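Local atomic coordinates of methyltransferase (Streptococcus mutans, PDB entry 3LDF), a protein that binds S-adenosyl-L-homocysteine and is probably an S-adenosylmethionine-dependent methyltransferase acting on RNA. Residues A[336-341]-A[377-382]. Residues are numbered along the deposited sequence; the frame is centred on the assembly and turned at random.
Sequences MTVSQF and YLKVFT
Lys379 and Phe381, two residues apart on strand 379-384 with CB pointing toward the helix, meet the first turn of helix 338-349, which packs on the seven-stranded sheet of this Rossmann-like methyltransferase domain. The polar link is a hydrogen bond from Lys379 NZ to Met336 O, 2.8 Å long. With a C=O...N angle of 156°, the ammonium approaches from well forward of the carbonyl oxygen, somewhat off the C=O line and tilted from the carbonyl plane. The same NZ donates to Tyr377 O at 2.8 Å, here from well above the carbonyl plane. One ammonium group thus ties the approach to the helix to the approach to its own strand. Its reach follows from a chain bent at chi2 (97°) and extended beyond, which carries NZ back along the strand toward Tyr377.

The apolar part lies alongside. Val338 CG2 rests on the lysine's aliphatic stem, 3.8 Å from Lys379 CG. Phe341, its CG anti to the backbone N (chi1 -172°), brings CD2 within 3.9 Å of Lys379 CB and 3.8 Å of Phe381 CD2. Phe341 CD2 lies at the edge of the Phe381 ring, near its plane, whereas Phe381 CD2 sits obliquely to the Phe341 ring; the pair is an apolar contact and not a stack.

Further out, Tyr310 and Tyr356 make edge-to-face contacts with Phe341 and Phe381 respectively, while backbone bonds to Thr331 and Ala329 fix the strand beside 325-331. The helix start is set by a capping box: Gln340 N donates to Thr337 OG1 (3.1 Å), and Thr337 N returns a 3.0 Å bond to Gln340 OE1, lying above the amide plane.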
loop_
_atom_site.group_PDB
_atom_site.type_symbol
_atom_site.label_atom_id
_atom_site.label_comp_id
_atom_site.label_asym_id
_atom_site.label_seq_id
_atom_site.Cartn_x
_atom_site.Cartn_y
_atom_site.Cartn_z
ATOM N N MET A 336 11.603 0.706 -6.207
ATOM C CA MET A 336 12.282 -0.523 -6.550
ATOM C C MET A 336 11.444 -1.337 -7.560
ATOM O O MET A 336 10.347 -1.795 -7.257
ATOM C CB MET A 336 12.569 -1.319 -5.280
ATOM C CG MET A 336 13.907 -1.988 -5.281
ATOM S SD MET A 336 14.068 -3.020 -3.821
ATOM C CE MET A 336 15.443 -3.994 -4.306
ATOM N N THR A 337 11.950 -1.510 -8.768
ATOM C CA THR A 337 11.194 -2.270 -9.776
ATOM C C THR A 337 11.146 -3.760 -9.392
ATOM O O THR A 337 11.860 -4.209 -8.486
ATOM C CB THR A 337 11.806 -2.149 -11.195
ATOM O OG1 THR A 337 13.064 -2.824 -11.225
ATOM C CG2 THR A 337 11.953 -0.679 -11.648
ATOM N N VAL A 338 10.318 -4.511 -10.110
ATOM C CA VAL A 338 10.267 -5.967 -9.989
ATOM C C VAL A 338 11.687 -6.634 -10.167
ATOM O O VAL A 338 12.112 -7.450 -9.334
ATOM C CB VAL A 338 9.158 -6.533 -10.970
ATOM C CG1 VAL A 338 9.400 -8.001 -11.387
ATOM C CG2 VAL A 338 7.756 -6.348 -10.330
ATOM N N SER A 339 12.406 -6.220 -11.205
ATOM C CA SER A 339 13.744 -6.705 -11.536
ATOM C C SER A 339 14.829 -6.308 -10.557
ATOM O O SER A 339 15.753 -7.069 -10.325
ATOM C CB SER A 339 14.150 -6.147 -12.905
ATOM O OG SER A 339 13.114 -6.429 -13.818
ATOM N N GLN A 340 14.765 -5.082 -10.057
ATOM C CA GLN A 340 15.646 -4.643 -8.964
ATOM C C GLN A 340 15.375 -5.401 -7.675
ATOM O O GLN A 340 16.336 -5.736 -6.955
ATOM C CB GLN A 340 15.497 -3.157 -8.732
ATOM C CG GLN A 340 16.091 -2.356 -9.879
ATOM C CD GLN A 340 15.609 -0.909 -9.916
ATOM O OE1 GLN A 340 14.707 -0.496 -9.168
ATOM N NE2 GLN A 340 16.218 -0.128 -10.798
ATOM N N PHE A 341 14.087 -5.699 -7.399
ATOM C CA PHE A 341 13.730 -6.423 -6.176
ATOM C C PHE A 341 14.282 -7.830 -6.282
ATOM O O PHE A 341 15.008 -8.262 -5.396
ATOM C CB PHE A 341 12.205 -6.395 -5.875
ATOM C CG PHE A 341 11.811 -6.988 -4.492
ATOM C CD1 PHE A 341 12.653 -6.845 -3.375
ATOM C CD2 PHE A 341 10.613 -7.704 -4.335
ATOM C CE1 PHE A 341 12.310 -7.378 -2.140
ATOM C CE2 PHE A 341 10.237 -8.232 -3.085
ATOM C CZ PHE A 341 11.091 -8.069 -1.979
ATOM N N TYR A 377 2.978 -0.801 -7.155
ATOM C CA TYR A 377 4.155 -0.669 -6.279
ATOM C C TYR A 377 4.377 -1.872 -5.329
ATOM O O TYR A 377 5.456 -2.009 -4.782
ATOM C CB TYR A 377 4.139 0.673 -5.516
ATOM C CG TYR A 377 2.888 0.850 -4.644
ATOM C CD1 TYR A 377 2.761 0.181 -3.405
ATOM C CD2 TYR A 377 1.817 1.657 -5.073
ATOM C CE1 TYR A 377 1.610 0.323 -2.594
ATOM C CE2 TYR A 377 0.649 1.794 -4.271
ATOM C CZ TYR A 377 0.552 1.101 -3.041
ATOM O OH TYR A 377 -0.586 1.254 -2.238
ATOM N N LEU A 378 3.365 -2.737 -5.166
ATOM C CA LEU A 378 3.450 -3.866 -4.266
ATOM C C LEU A 378 4.111 -5.002 -5.021
ATOM O O LEU A 378 3.696 -5.286 -6.112
ATOM C CB LEU A 378 2.048 -4.310 -3.760
ATOM C CG LEU A 378 2.057 -5.591 -2.931
ATOM C CD1 LEU A 378 2.851 -5.423 -1.623
ATOM C CD2 LEU A 378 0.583 -5.929 -2.546
ATOM N N LYS A 379 5.136 -5.642 -4.448
ATOM C CA LYS A 379 5.732 -6.880 -5.015
ATOM C C LYS A 379 5.847 -7.902 -3.888
ATOM O O LYS A 379 6.441 -7.614 -2.837
ATOM C CB LYS A 379 7.120 -6.624 -5.611
ATOM C CG LYS A 379 7.195 -5.556 -6.693
ATOM C CD LYS A 379 7.624 -4.228 -6.096
ATOM C CE LYS A 379 7.455 -3.050 -7.077
ATOM N NZ LYS A 379 7.692 -1.705 -6.451
ATOM N N VAL A 380 5.273 -9.073 -4.081
ATOM C CA VAL A 380 5.386 -10.139 -3.115
ATOM C C VAL A 380 5.833 -11.448 -3.828
ATOM O O VAL A 380 5.051 -12.071 -4.547
ATOM C CB VAL A 380 4.060 -10.382 -2.336
ATOM C CG1 VAL A 380 4.217 -11.485 -1.247
ATOM C CG2 VAL A 380 3.480 -9.010 -1.645
ATOM N N PHE A 381 7.083 -11.845 -3.612
ATOM C CA PHE A 381 7.575 -13.142 -4.087
ATOM C C PHE A 381 7.430 -14.311 -3.032
ATOM O O PHE A 381 7.763 -14.151 -1.838
ATOM C CB PHE A 381 9.052 -13.011 -4.510
ATOM C CG PHE A 381 9.278 -12.349 -5.870
ATOM C CD1 PHE A 381 8.876 -12.980 -7.042
ATOM C CD2 PHE A 381 9.927 -11.101 -5.970
ATOM C CE1 PHE A 381 9.128 -12.391 -8.298
ATOM C CE2 PHE A 381 10.185 -10.529 -7.190
ATOM C CZ PHE A 381 9.782 -11.180 -8.365
ATOM N N THR A 382 6.912 -15.459 -3.461
ATOM C CA THR A 382 6.910 -16.680 -2.616
ATOM C C THR A 382 7.989 -17.543 -3.240
ATOM O O THR A 382 7.939 -17.799 -4.445
ATOM C CB THR A 382 5.569 -17.469 -2.653
ATOM O OG1 THR A 382 4.514 -16.627 -2.190
ATOM C CG2 THR A 382 5.617 -18.776 -1.731
#